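Local coordinates for probable glutamine-binding lipoprotein GlnH (GLNBP) (Mycobacterium tuberculosis, PDB 6H1U), which probably serves as the extracellular solute-binding lipoprotein of an amino-acid transport system, and holds acidic amino acids such as aspartate and glutamate in the cleft between its lobes, at residues A[19-24]-A[173-178]; A[23-28]-A[124-129]; A[117-122]-A[235-240]; A[166-171]-A[187-192]; A[209-214]-A[272-277]. All blocks are in the same frame, centred on the assembly; numbering follows the deposited sequence.

Contact 1 of 5, residues A[19-24]-A[173-178]; sequences DSSSQD and LRRIRE
S21 and E178 meet through one short bond: S21 OG lies 2.6 Å from E178 OE2 and donates to it on the syn side of the carboxylate, 22° out of its plane. E178, its chain extended beyond CG, carries the carboxylate across to the loop. The same OE2 also rests against the CB of S20, at 3.4 Å, while the hydroxyl of S20 turns back along its own loop to the carbonyl of P17. A surface contact results, in which the N-terminal extension, between strands 8-9 and 29-30, lies over the C-terminal end of helix 171-176, the helix of a beta-alpha-beta unit in this solute-binding fold. R174 approaches from the preceding turn. Bent at chi3 (69°), its chain brings the guanidinium edge in plane with the backbone O of S20, yet NE stays 3.8 Å from that oxygen; buried NE has no hydrogen bond, only a long, weak ion pair with E127 OE2. Beyond, the Q23 amide, bonded to C126 N and E127 OE1, crosses the R174 guanidinium without a hydrogen bond, their planes 58° apart. R175 gives NE to the carbonyl of M230, and its NH1 makes a long salt bridge to E178 OE1, 3.8 Å, by charge alone.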
# COMPACT_ATOMS: atom_id res chain seq x y z
N ASP A 19 -14.41 6.86 16.15
CA ASP A 19 -14.04 5.45 16.18
C ASP A 19 -14.25 4.75 14.84
O ASP A 19 -14.26 3.52 14.78
CB ASP A 19 -14.78 4.72 17.32
CG ASP A 19 -16.24 4.34 16.98
OD1 ASP A 19 -16.72 4.52 15.85
OD2 ASP A 19 -16.91 3.84 17.91
N SER A 20 -14.41 5.53 13.75
CA SER A 20 -14.60 4.93 12.43
C SER A 20 -13.35 4.20 11.94
O SER A 20 -13.45 3.40 11.01
CB SER A 20 -15.00 6.01 11.42
OG SER A 20 -16.20 6.66 11.81
N SER A 21 -12.19 4.47 12.53
CA SER A 21 -10.96 3.78 12.18
C SER A 21 -10.69 2.58 13.08
O SER A 21 -9.61 1.98 12.99
CB SER A 21 -9.78 4.76 12.22
OG SER A 21 -9.88 5.72 11.19
N SER A 22 -11.64 2.20 13.93
CA SER A 22 -11.48 1.03 14.78
C SER A 22 -11.34 -0.24 13.95
O SER A 22 -12.00 -0.40 12.92
CB SER A 22 -12.69 0.90 15.72
OG SER A 22 -13.65 0.01 15.19
N GLN A 23 -10.48 -1.16 14.41
CA GLN A 23 -10.16 -2.40 13.70
C GLN A 23 -10.28 -3.58 14.67
O GLN A 23 -9.28 -4.18 15.08
CB GLN A 23 -8.76 -2.33 13.08
CG GLN A 23 -8.62 -1.35 11.92
CD GLN A 23 -9.50 -1.72 10.75
OE1 GLN A 23 -9.62 -2.90 10.40
NE2 GLN A 23 -10.13 -0.73 10.13
N ASP A 24 -11.51 -3.94 15.02
CA ASP A 24 -11.76 -4.89 16.10
C ASP A 24 -11.90 -6.34 15.63
O ASP A 24 -12.26 -7.19 16.45
CB ASP A 24 -13.01 -4.50 16.89
CG ASP A 24 -12.92 -3.10 17.47
OD1 ASP A 24 -11.79 -2.60 17.66
OD2 ASP A 24 -13.99 -2.52 17.75
N LEU A 173 -8.75 8.29 3.01
CA LEU A 173 -9.96 9.10 2.95
C LEU A 173 -10.78 9.00 4.23
O LEU A 173 -11.23 10.01 4.78
CB LEU A 173 -10.81 8.69 1.75
CG LEU A 173 -12.20 9.34 1.73
CD1 LEU A 173 -12.07 10.87 1.73
CD2 LEU A 173 -13.01 8.87 0.54
N ARG A 174 -11.01 7.77 4.71
CA ARG A 174 -11.78 7.55 5.93
C ARG A 174 -11.24 8.38 7.08
O ARG A 174 -11.99 9.04 7.81
CB ARG A 174 -11.77 6.06 6.28
CG ARG A 174 -12.75 5.64 7.37
CD ARG A 174 -13.08 4.14 7.23
NE ARG A 174 -11.96 3.24 7.54
CZ ARG A 174 -11.15 2.67 6.64
NH1 ARG A 174 -10.18 1.87 7.06
NH2 ARG A 174 -11.30 2.90 5.34
N ARG A 175 -9.91 8.40 7.24
CA ARG A 175 -9.30 9.11 8.35
C ARG A 175 -9.47 10.62 8.19
O ARG A 175 -9.70 11.33 9.18
CB ARG A 175 -7.83 8.73 8.46
CG ARG A 175 -7.06 9.49 9.52
CD ARG A 175 -7.60 9.21 10.89
NE ARG A 175 -6.96 9.98 11.95
CZ ARG A 175 -7.33 11.21 12.32
NH1 ARG A 175 -8.33 11.81 11.70
NH2 ARG A 175 -6.70 11.82 13.31
N ILE A 176 -9.33 11.14 6.97
CA ILE A 176 -9.54 12.56 6.72
C ILE A 176 -11.00 12.94 6.94
O ILE A 176 -11.29 14.07 7.36
CB ILE A 176 -9.06 12.91 5.29
CG1 ILE A 176 -7.55 12.71 5.17
CG2 ILE A 176 -9.43 14.33 4.91
CD1 ILE A 176 -6.75 13.35 6.26
N ARG A 177 -11.92 12.01 6.70
CA ARG A 177 -13.34 12.25 6.91
C ARG A 177 -13.73 12.33 8.38
O ARG A 177 -14.88 12.68 8.68
CB ARG A 177 -14.16 11.15 6.22
CG ARG A 177 -14.26 11.30 4.72
CD ARG A 177 -15.39 12.24 4.34
NE ARG A 177 -16.69 11.57 4.49
CZ ARG A 177 -17.53 11.79 5.49
NH1 ARG A 177 -17.23 12.69 6.42
NH2 ARG A 177 -18.67 11.13 5.56
N GLU A 178 -12.82 12.00 9.29
CA GLU A 178 -13.07 12.13 10.72
C GLU A 178 -12.67 13.49 11.27
O GLU A 178 -13.04 13.82 12.41
CB GLU A 178 -12.31 11.04 11.49
CG GLU A 178 -12.69 9.63 11.06
CD GLU A 178 -11.71 8.59 11.58
OE1 GLU A 178 -10.79 8.96 12.33
OE2 GLU A 178 -11.87 7.40 11.24

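Contact 2 of 5, residues A[23-28]-A[124-129]; sequences QDCDPT and ITCERR. With ASP (aspartic acid), chain B.
A disulfide ties C25 to C126, SG to SG at 2.0 Å with chi3 of -101°, and is the covalent part of the contact. Hydrogen bonds flank it. The amide of Q23 uses both ends: OE1 takes the N-H of C126 at 2.7 Å, nearly straight at 169° and in the carbonyl plane, while NE2 gives a longer bond to the syn lone pair of E127 OE1. The bend at chi2 (-62°) turns this amide back over the first turn of helix 126-129. T125 is the N-cap of that short, weakly bonded helix, its OG1 accepting from R128 N, so the N-terminal extension is fastened at a helix start beside the ligand cleft. From the same turn R128, its chain extended from CG to NE, reaches the bound aspartate, NH1 to OXT at 2.8 Å and NH2 to O at 3.1 Å, a two-pronged grip on the alpha-carboxylate. R129 points instead to the loop: its NE donates to P27 O at 2.7 Å, in the guanidinium plane, and NH2 binds a water that also reaches T28 O, weakly. Apolar contact centres on P27, whose CB lies 4.0 Å from I124 CG2 and whose CD packs on the sulfur of C126.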
# COMPACT_ATOMS: atom_id res chain seq x y z
N GLN A 23 -10.48 -1.16 14.41
CA GLN A 23 -10.16 -2.40 13.70
C GLN A 23 -10.28 -3.58 14.67
O GLN A 23 -9.28 -4.18 15.08
CB GLN A 23 -8.76 -2.33 13.08
CG GLN A 23 -8.62 -1.35 11.92
CD GLN A 23 -9.50 -1.72 10.75
OE1 GLN A 23 -9.62 -2.90 10.40
NE2 GLN A 23 -10.13 -0.73 10.13
N ASP A 24 -11.51 -3.94 15.02
CA ASP A 24 -11.76 -4.89 16.10
C ASP A 24 -11.90 -6.34 15.63
O ASP A 24 -12.26 -7.19 16.45
CB ASP A 24 -13.01 -4.50 16.89
CG ASP A 24 -12.92 -3.10 17.47
OD1 ASP A 24 -11.79 -2.60 17.66
OD2 ASP A 24 -13.99 -2.52 17.75
N CYS A 25 -11.64 -6.65 14.37
CA CYS A 25 -11.68 -8.05 13.96
C CYS A 25 -10.32 -8.72 14.09
O CYS A 25 -10.16 -9.85 13.59
CB CYS A 25 -12.16 -8.19 12.51
SG CYS A 25 -11.03 -7.44 11.33
N ASP A 26 -9.35 -8.07 14.73
CA ASP A 26 -7.96 -8.51 14.71
C ASP A 26 -7.54 -8.78 13.26
O ASP A 26 -7.16 -9.90 12.91
CB ASP A 26 -7.75 -9.74 15.58
CG ASP A 26 -6.30 -10.17 15.66
OD1 ASP A 26 -5.41 -9.33 15.39
OD2 ASP A 26 -6.04 -11.34 16.01
N PRO A 27 -7.61 -7.76 12.39
CA PRO A 27 -7.49 -8.01 10.95
C PRO A 27 -6.16 -8.58 10.52
O PRO A 27 -6.11 -9.24 9.48
CB PRO A 27 -7.73 -6.63 10.33
CG PRO A 27 -7.29 -5.66 11.39
CD PRO A 27 -7.67 -6.31 12.70
N THR A 28 -5.08 -8.35 11.27
CA THR A 28 -3.77 -8.72 10.76
C THR A 28 -3.44 -10.19 10.95
O THR A 28 -2.41 -10.65 10.43
CB THR A 28 -2.68 -7.86 11.41
OG1 THR A 28 -2.72 -8.03 12.83
CG2 THR A 28 -2.90 -6.39 11.08
N ILE A 124 -4.41 -3.84 5.54
CA ILE A 124 -5.31 -4.91 5.99
C ILE A 124 -6.32 -4.31 6.95
O ILE A 124 -5.96 -3.78 8.01
CB ILE A 124 -4.51 -6.03 6.68
CG1 ILE A 124 -3.41 -6.57 5.77
CG2 ILE A 124 -5.43 -7.15 7.14
CD1 ILE A 124 -2.26 -7.21 6.57
N THR A 125 -7.61 -4.39 6.59
CA THR A 125 -8.67 -3.85 7.42
C THR A 125 -9.78 -4.88 7.57
O THR A 125 -9.94 -5.79 6.75
CB THR A 125 -9.28 -2.57 6.84
OG1 THR A 125 -9.98 -2.89 5.63
CG2 THR A 125 -8.20 -1.54 6.55
N CYS A 126 -10.56 -4.70 8.64
CA CYS A 126 -11.75 -5.53 8.86
C CYS A 126 -12.72 -5.42 7.70
O CYS A 126 -13.32 -6.43 7.28
CB CYS A 126 -12.43 -5.11 10.16
SG CYS A 126 -11.38 -5.46 11.55
N GLU A 127 -12.92 -4.21 7.19
CA GLU A 127 -13.85 -4.01 6.08
C GLU A 127 -13.38 -4.76 4.85
O GLU A 127 -14.18 -5.41 4.16
CB GLU A 127 -13.97 -2.51 5.79
CG GLU A 127 -14.59 -1.70 6.94
CD GLU A 127 -13.56 -1.05 7.89
OE1 GLU A 127 -12.43 -1.56 8.04
OE2 GLU A 127 -13.91 -0.02 8.51
N ARG A 128 -12.08 -4.69 4.54
CA ARG A 128 -11.59 -5.37 3.35
C ARG A 128 -11.57 -6.88 3.52
O ARG A 128 -11.73 -7.61 2.54
CB ARG A 128 -10.20 -4.85 3.00
CG ARG A 128 -10.25 -3.44 2.43
CD ARG A 128 -8.85 -2.87 2.28
NE ARG A 128 -8.92 -1.53 1.70
CZ ARG A 128 -7.86 -0.74 1.52
NH1 ARG A 128 -6.65 -1.17 1.87
NH2 ARG A 128 -8.01 0.47 0.99
N ARG A 129 -11.39 -7.37 4.75
CA ARG A 129 -11.37 -8.81 4.98
C ARG A 129 -12.74 -9.45 4.77
O ARG A 129 -12.81 -10.68 4.67
CB ARG A 129 -10.87 -9.13 6.39
CG ARG A 129 -9.35 -9.24 6.45
CD ARG A 129 -8.92 -10.10 7.62
NE ARG A 129 -7.51 -10.48 7.55
CZ ARG A 129 -7.05 -11.50 6.83
NH1 ARG A 129 -7.88 -12.23 6.10
NH2 ARG A 129 -5.75 -11.78 6.84
N ASP B . -2.30 1.88 2.38
CA ASP B . -3.47 2.71 2.15
C ASP B . -4.62 1.87 1.60
O ASP B . -5.62 2.41 1.13
CB ASP B . -3.14 3.86 1.17
CG ASP B . -2.87 3.38 -0.24
OD1 ASP B . -2.82 4.22 -1.16
OD2 ASP B . -2.68 2.16 -0.44
OXT ASP B . -4.53 0.63 1.65
O HOH W 1 -3.44 -10.51 7.72

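Contact 3 of 5, residues A[117-122]-A[235-240]; sequences IVVKTM and YGVGIN. With ASP (aspartic acid), chain B.
V118 and G238 form an antiparallel hydrogen-bonded pair: V118 N donates to G238 O and G238 N to V118 O, both 2.9 Å. Farther along, G236 N donates to M122 O at 2.9 Å, nearly straight at 169°. Between these bonds the strands part, and one water bridges the two backbones: it accepts from K120 N and M122 N and donates to G236 O, leaving three buried backbone atoms satisfied. Beside this, T121 CA sits over the centre of the Y235 ring, a CH-pi contact 3.6 Å from the centroid. The tyrosine hydroxyl is bonded to D209 and T211. T121 faces the bound aspartate with two groups: its O takes the ligand N at 2.7 Å, besides a weak bond from R106 NH1, and OG1, held between the backbone N and carbonyl carbon (chi1 60°), donates to OD2 at 2.9 Å. At the far end of the pairing, where strand 117-118 joins strand 232-240 in the mixed sheet, I117 CB packs on V237 CG1 at 3.6 Å. T121, its N bonded to D78 and its neighbours K120 and M122 sharing the water, thus meets both the ligand's ammonium and its side-chain carboxylate, consistent with recognition of an acidic amino acid.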
# COMPACT_ATOMS: atom_id res chain seq x y z
N ILE A 117 -2.35 -12.06 -7.00
CA ILE A 117 -2.11 -11.30 -5.79
C ILE A 117 -2.09 -9.82 -6.14
O ILE A 117 -1.75 -9.44 -7.27
CB ILE A 117 -0.78 -11.68 -5.09
CG1 ILE A 117 0.43 -11.33 -5.98
CG2 ILE A 117 -0.76 -13.16 -4.69
CD1 ILE A 117 1.76 -11.71 -5.33
N VAL A 118 -2.45 -8.99 -5.16
CA VAL A 118 -2.22 -7.55 -5.20
C VAL A 118 -1.09 -7.24 -4.23
O VAL A 118 -1.17 -7.58 -3.04
CB VAL A 118 -3.49 -6.76 -4.86
CG1 VAL A 118 -3.17 -5.26 -4.65
CG2 VAL A 118 -4.53 -6.93 -5.95
N VAL A 119 -0.03 -6.60 -4.73
CA VAL A 119 1.04 -6.08 -3.87
C VAL A 119 1.10 -4.59 -4.20
O VAL A 119 1.82 -4.16 -5.11
CB VAL A 119 2.39 -6.76 -4.09
CG1 VAL A 119 3.33 -6.42 -2.94
CG2 VAL A 119 2.20 -8.31 -4.16
N LYS A 120 0.27 -3.81 -3.50
CA LYS A 120 0.11 -2.39 -3.82
C LYS A 120 -0.32 -1.69 -2.52
O LYS A 120 -1.49 -1.35 -2.34
CB LYS A 120 -0.91 -2.15 -4.94
CG LYS A 120 -0.80 -0.75 -5.52
CD LYS A 120 -1.95 -0.43 -6.47
CE LYS A 120 -1.72 0.90 -7.14
NZ LYS A 120 -1.20 1.94 -6.20
N THR A 121 0.67 -1.50 -1.63
CA THR A 121 0.55 -0.83 -0.33
C THR A 121 -0.82 -1.06 0.31
O THR A 121 -1.46 -0.12 0.76
CB THR A 121 0.83 0.69 -0.47
OG1 THR A 121 -0.10 1.30 -1.39
CG2 THR A 121 2.24 0.93 -0.98
N MET A 122 -1.27 -2.32 0.39
CA MET A 122 -2.68 -2.58 0.66
C MET A 122 -2.89 -2.81 2.16
O MET A 122 -2.59 -3.89 2.68
CB MET A 122 -3.17 -3.75 -0.18
CG MET A 122 -4.68 -3.83 -0.22
SD MET A 122 -5.22 -5.11 -1.37
CE MET A 122 -7.00 -4.91 -1.27
N TYR A 235 0.46 -3.30 5.84
CA TYR A 235 0.31 -3.80 4.48
C TYR A 235 0.24 -5.32 4.44
O TYR A 235 1.04 -6.01 5.07
CB TYR A 235 1.49 -3.39 3.60
CG TYR A 235 1.65 -1.92 3.33
CD1 TYR A 235 0.72 -0.99 3.78
CD2 TYR A 235 2.76 -1.47 2.63
CE1 TYR A 235 0.89 0.38 3.51
CE2 TYR A 235 2.93 -0.10 2.37
CZ TYR A 235 2.00 0.80 2.82
OH TYR A 235 2.20 2.15 2.54
N GLY A 236 -0.67 -5.82 3.61
CA GLY A 236 -0.72 -7.24 3.33
C GLY A 236 -0.79 -7.47 1.83
O GLY A 236 -1.19 -6.60 1.06
N VAL A 237 -0.35 -8.66 1.42
CA VAL A 237 -0.58 -9.13 0.06
C VAL A 237 -2.05 -9.51 -0.06
O VAL A 237 -2.55 -10.37 0.68
CB VAL A 237 0.32 -10.33 -0.27
CG1 VAL A 237 0.01 -10.85 -1.68
CG2 VAL A 237 1.80 -9.94 -0.14
N GLY A 238 -2.76 -8.86 -0.98
CA GLY A 238 -4.18 -9.16 -1.17
C GLY A 238 -4.36 -10.38 -2.06
O GLY A 238 -3.66 -10.56 -3.05
N ILE A 239 -5.30 -11.24 -1.65
CA ILE A 239 -5.53 -12.54 -2.27
C ILE A 239 -7.04 -12.75 -2.33
O ILE A 239 -7.79 -12.25 -1.50
CB ILE A 239 -4.82 -13.66 -1.46
CG1 ILE A 239 -3.30 -13.48 -1.56
CG2 ILE A 239 -5.24 -15.07 -1.91
CD1 ILE A 239 -2.51 -14.14 -0.41
N ASN A 240 -7.50 -13.49 -3.35
CA ASN A 240 -8.92 -13.80 -3.43
C ASN A 240 -9.39 -14.46 -2.14
O ASN A 240 -8.69 -15.29 -1.56
CB ASN A 240 -9.21 -14.71 -4.63
CG ASN A 240 -10.68 -15.09 -4.73
OD1 ASN A 240 -11.12 -16.06 -4.11
ND2 ASN A 240 -11.45 -14.33 -5.52
N ASP B . -2.30 1.88 2.38
CA ASP B . -3.47 2.71 2.15
C ASP B . -4.62 1.87 1.60
O ASP B . -5.62 2.41 1.13
CB ASP B . -3.14 3.86 1.17
CG ASP B . -2.87 3.38 -0.24
OD1 ASP B . -2.82 4.22 -1.16
OD2 ASP B . -2.68 2.16 -0.44
OXT ASP B . -4.53 0.63 1.65
O HOH W 2 -0.07 -4.76 -0.71

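Contact 4 of 5, residues A[166-171]-A[187-192]; sequences VARGTT and SVVNWA. With ASP (aspartic acid), chain B.
W191 lies flat against A167, whose CB stands over the indole, 3.8 Å from the centroid of the five-membered ring, in a CH-pi contact. The setting is a beta-alpha-beta unit: strands 163-167 and 184-188 run parallel, joined through helix 171-176. On the buried side packing is close. V188 N donates to V166 O at 3.0 Å, R168 N to V188 O at 2.8 Å nearly along the C=O axis, and the six-membered ring of W191 covers the A167 backbone, CH2 to N at 3.3 Å. T170 OG1 returns to A167 O, and its loop leads T171 N to the ligand O at 2.9 Å. R168 is partly exposed yet well packed: bent at chi3 (-75°), it lays one face of its guanidinium over the V188-V189 peptide and gives NH1, in plane, to S187 OG at 2.8 Å; NH2 also binds the carbonyl of G6. The looser edge is at V189, whose CG2 touches R168 NH2 at 3.6 Å and where a water bridges R168 O and V189 O. The edge of the tryptophan ring meets the bound aspartate: W191 NE1 donates to OD1 at 2.7 Å, with the oxygen in the indole plane.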
# COMPACT_ATOMS: atom_id res chain seq x y z
N VAL A 166 -6.59 13.32 -1.58
CA VAL A 166 -6.54 11.90 -1.27
C VAL A 166 -6.85 11.13 -2.55
O VAL A 166 -7.64 11.57 -3.39
CB VAL A 166 -7.54 11.49 -0.17
CG1 VAL A 166 -7.10 12.03 1.19
CG2 VAL A 166 -8.95 11.95 -0.54
N ALA A 167 -6.20 9.98 -2.71
CA ALA A 167 -6.55 9.09 -3.81
C ALA A 167 -7.82 8.32 -3.47
O ALA A 167 -8.01 7.87 -2.34
CB ALA A 167 -5.40 8.11 -4.09
N ARG A 168 -8.70 8.18 -4.47
CA ARG A 168 -9.92 7.43 -4.24
C ARG A 168 -9.61 5.96 -3.97
O ARG A 168 -8.64 5.39 -4.48
CB ARG A 168 -10.85 7.56 -5.45
CG ARG A 168 -11.42 8.98 -5.56
CD ARG A 168 -12.49 9.12 -6.63
NE ARG A 168 -11.95 9.12 -7.98
CZ ARG A 168 -11.44 10.20 -8.56
NH1 ARG A 168 -11.40 11.34 -7.89
NH2 ARG A 168 -10.98 10.15 -9.81
N GLY A 169 -10.46 5.34 -3.15
CA GLY A 169 -10.27 3.94 -2.85
C GLY A 169 -9.23 3.64 -1.80
O GLY A 169 -8.73 2.51 -1.75
N THR A 170 -8.89 4.60 -0.94
CA THR A 170 -7.85 4.41 0.05
C THR A 170 -8.41 4.55 1.47
O THR A 170 -9.42 5.22 1.69
CB THR A 170 -6.68 5.39 -0.13
OG1 THR A 170 -7.16 6.74 0.02
CG2 THR A 170 -6.04 5.23 -1.51
N THR A 171 -7.73 3.90 2.42
CA THR A 171 -8.03 4.10 3.83
C THR A 171 -7.80 5.54 4.25
O THR A 171 -8.38 5.99 5.24
CB THR A 171 -7.14 3.21 4.71
OG1 THR A 171 -5.76 3.50 4.43
CG2 THR A 171 -7.43 1.72 4.48
N SER A 187 -10.28 14.69 -4.40
CA SER A 187 -9.87 13.31 -4.64
C SER A 187 -9.38 13.14 -6.07
O SER A 187 -9.79 13.86 -6.99
CB SER A 187 -10.99 12.32 -4.33
OG SER A 187 -11.98 12.34 -5.31
N VAL A 188 -8.45 12.18 -6.23
CA VAL A 188 -7.78 11.92 -7.50
C VAL A 188 -7.61 10.41 -7.65
O VAL A 188 -7.90 9.62 -6.75
CB VAL A 188 -6.41 12.62 -7.58
CG1 VAL A 188 -6.58 14.15 -7.61
CG2 VAL A 188 -5.54 12.20 -6.43
N VAL A 189 -7.11 10.02 -8.83
CA VAL A 189 -6.94 8.60 -9.11
C VAL A 189 -5.77 8.01 -8.33
O VAL A 189 -5.85 6.89 -7.81
CB VAL A 189 -6.79 8.37 -10.62
CG1 VAL A 189 -6.46 6.91 -10.92
CG2 VAL A 189 -8.06 8.82 -11.35
N ASN A 190 -4.64 8.73 -8.25
CA ASN A 190 -3.46 8.19 -7.58
C ASN A 190 -2.68 9.28 -6.86
O ASN A 190 -2.88 10.48 -7.06
CB ASN A 190 -2.55 7.44 -8.57
CG ASN A 190 -2.12 8.31 -9.72
OD1 ASN A 190 -1.53 9.37 -9.52
ND2 ASN A 190 -2.40 7.86 -10.94
N TRP A 191 -1.75 8.83 -6.00
CA TRP A 191 -1.04 9.77 -5.14
C TRP A 191 -0.08 10.64 -5.94
O TRP A 191 0.18 11.79 -5.53
CB TRP A 191 -0.29 9.01 -4.03
CG TRP A 191 -1.25 8.36 -3.07
CD1 TRP A 191 -1.49 7.02 -2.92
CD2 TRP A 191 -2.14 9.03 -2.16
NE1 TRP A 191 -2.46 6.82 -1.95
CE2 TRP A 191 -2.87 8.04 -1.47
CE3 TRP A 191 -2.37 10.38 -1.84
CZ2 TRP A 191 -3.83 8.34 -0.51
CZ3 TRP A 191 -3.31 10.68 -0.88
CH2 TRP A 191 -4.03 9.67 -0.22
N ALA A 192 0.43 10.15 -7.07
CA ALA A 192 1.24 11.01 -7.94
C ALA A 192 0.44 12.23 -8.39
O ALA A 192 1.03 13.31 -8.59
CB ALA A 192 1.73 10.23 -9.15
N ASP B . -2.30 1.88 2.38
CA ASP B . -3.47 2.71 2.15
C ASP B . -4.62 1.87 1.60
O ASP B . -5.62 2.41 1.13
CB ASP B . -3.14 3.86 1.17
CG ASP B . -2.87 3.38 -0.24
OD1 ASP B . -2.82 4.22 -1.16
OD2 ASP B . -2.68 2.16 -0.44
OXT ASP B . -4.53 0.63 1.65
O HOH W 3 -7.96 5.26 -7.04

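Contact 5 of 5, residues A[209-214]-A[272-277]. With ASP (aspartic acid), chain B.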
# COMPACT_ATOMS: atom_id res chain seq x y z
N ASP A 209 -0.17 7.28 3.91
CA ASP A 209 0.93 6.52 4.51
C ASP A 209 2.24 7.29 4.41
O ASP A 209 2.61 7.76 3.33
CB ASP A 209 1.11 5.19 3.79
CG ASP A 209 -0.17 4.38 3.67
OD1 ASP A 209 -1.24 4.77 4.17
OD2 ASP A 209 -0.08 3.30 3.04
N ASP A 210 3.00 7.34 5.53
CA ASP A 210 4.28 8.05 5.50
C ASP A 210 5.25 7.42 4.50
O ASP A 210 6.12 8.12 3.96
CB ASP A 210 4.89 8.12 6.91
CG ASP A 210 5.03 6.77 7.62
OD1 ASP A 210 4.62 5.70 7.11
OD2 ASP A 210 5.55 6.79 8.76
N THR A 211 5.13 6.12 4.26
CA THR A 211 5.91 5.44 3.23
C THR A 211 5.64 6.03 1.85
O THR A 211 6.58 6.34 1.10
CB THR A 211 5.54 3.95 3.24
OG1 THR A 211 4.11 3.87 3.30
CG2 THR A 211 6.13 3.25 4.45
N ILE A 212 4.36 6.14 1.48
CA ILE A 212 3.98 6.75 0.20
C ILE A 212 4.41 8.20 0.15
O ILE A 212 4.95 8.68 -0.86
CB ILE A 212 2.46 6.61 -0.01
CG1 ILE A 212 2.08 5.11 -0.09
CG2 ILE A 212 2.01 7.39 -1.25
CD1 ILE A 212 0.60 4.89 -0.29
N LEU A 213 4.19 8.93 1.25
CA LEU A 213 4.59 10.34 1.29
C LEU A 213 6.10 10.48 1.10
O LEU A 213 6.56 11.43 0.44
CB LEU A 213 4.17 10.96 2.62
CG LEU A 213 2.66 11.08 2.86
CD1 LEU A 213 2.43 11.83 4.16
CD2 LEU A 213 1.99 11.79 1.68
N ALA A 214 6.89 9.56 1.66
CA ALA A 214 8.33 9.63 1.48
C ALA A 214 8.72 9.54 0.01
O ALA A 214 9.66 10.21 -0.43
CB ALA A 214 9.01 8.52 2.29
N THR A 272 15.01 3.93 3.62
CA THR A 272 15.88 4.48 4.66
C THR A 272 15.66 5.97 4.88
O THR A 272 16.09 6.49 5.90
CB THR A 272 17.36 4.26 4.34
OG1 THR A 272 17.64 4.66 3.00
CG2 THR A 272 17.73 2.83 4.52
N VAL A 273 15.00 6.66 3.95
CA VAL A 273 14.74 8.08 4.20
C VAL A 273 13.81 8.27 5.39
O VAL A 273 13.74 9.38 5.93
CB VAL A 273 14.15 8.77 2.96
CG1 VAL A 273 15.19 8.82 1.85
CG2 VAL A 273 12.87 8.10 2.52
N LEU A 274 13.10 7.23 5.82
CA LEU A 274 12.24 7.35 6.99
C LEU A 274 12.97 7.04 8.28
O LEU A 274 12.43 7.32 9.36
CB LEU A 274 11.02 6.42 6.86
CG LEU A 274 9.98 6.84 5.83
CD1 LEU A 274 8.86 5.80 5.75
CD2 LEU A 274 9.43 8.22 6.14
N GLY A 275 14.19 6.51 8.20
CA GLY A 275 14.96 6.18 9.37
C GLY A 275 15.56 4.80 9.28
O GLY A 275 15.41 4.08 8.29
N PRO A 276 16.27 4.40 10.34
CA PRO A 276 16.91 3.09 10.35
C PRO A 276 15.87 1.99 10.27
O PRO A 276 14.74 2.15 10.74
CB PRO A 276 17.64 3.06 11.71
CG PRO A 276 17.70 4.50 12.15
CD PRO A 276 16.47 5.14 11.59
N ALA A 277 16.26 0.88 9.66
CA ALA A 277 15.32 -0.22 9.45
C ALA A 277 14.83 -0.76 10.78
O ALA A 277 15.64 -1.02 11.68
CB ALA A 277 15.96 -1.34 8.64
N ASP B . -2.30 1.88 2.38
CA ASP B . -3.47 2.71 2.15
C ASP B . -4.62 1.87 1.60
O ASP B . -5.62 2.41 1.13
CB ASP B . -3.14 3.86 1.17
CG ASP B . -2.87 3.38 -0.24
OD1 ASP B . -2.82 4.22 -1.16
OD2 ASP B . -2.68 2.16 -0.44
OXT ASP B . -4.53 0.63 1.65
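No hydrogen bond joins the two segments: L274 meets the helix chiefly through its two methyl groups, and only 171 Å² is buried in all. CD1 comes down on the T211 backbone, 3.9 Å from CA, and stays 4.0 Å from T211 CG2. CD2 spreads to the A214 methyl, three residues on, 3.9 Å from CB, and lies beside D210 O. V273 adds its CG2, 3.9 Å from A214 CB. These residues belong to a short 3-10 segment after helix 262-270, which the chain sets against the N-terminal turns of helix 210-219. The polar ends of that helix's residues look elsewhere: D210 OD1 accepts from N142 N, and the hydroxyl of T211 is turned to Y235. D209, at the N-cap position, makes no capping bond; its OD2 takes the bound aspartate's N at 2.7 Å. I212 CD1 approaches the ligand's OD1 at 3.6 Å.

Contacts 2, 3, 4 and 5 all meet the bound aspartate; contact 1 touches contacts 2 and 4, the R174 side chain about 7 Å from the ligand. Contacts 1 and 2 start from one stretch of the N-terminal extension, share Q23 and D24, and have centres 12 Å apart; they tie it to helices 171-176 and 126-129. Contacts 3 and 4 reach the same mixed sheet, about 17 Å apart between centres, and contact 4 is nested in the loop closed by contact 3. Contact 5 comes after 1, 2 and 4 along the chain but alternates with 3, touching it where Y235 meets D209 and T211. The ligand is thus gripped by chain segments far apart in sequence, consistent with a binding cleft between two lobes.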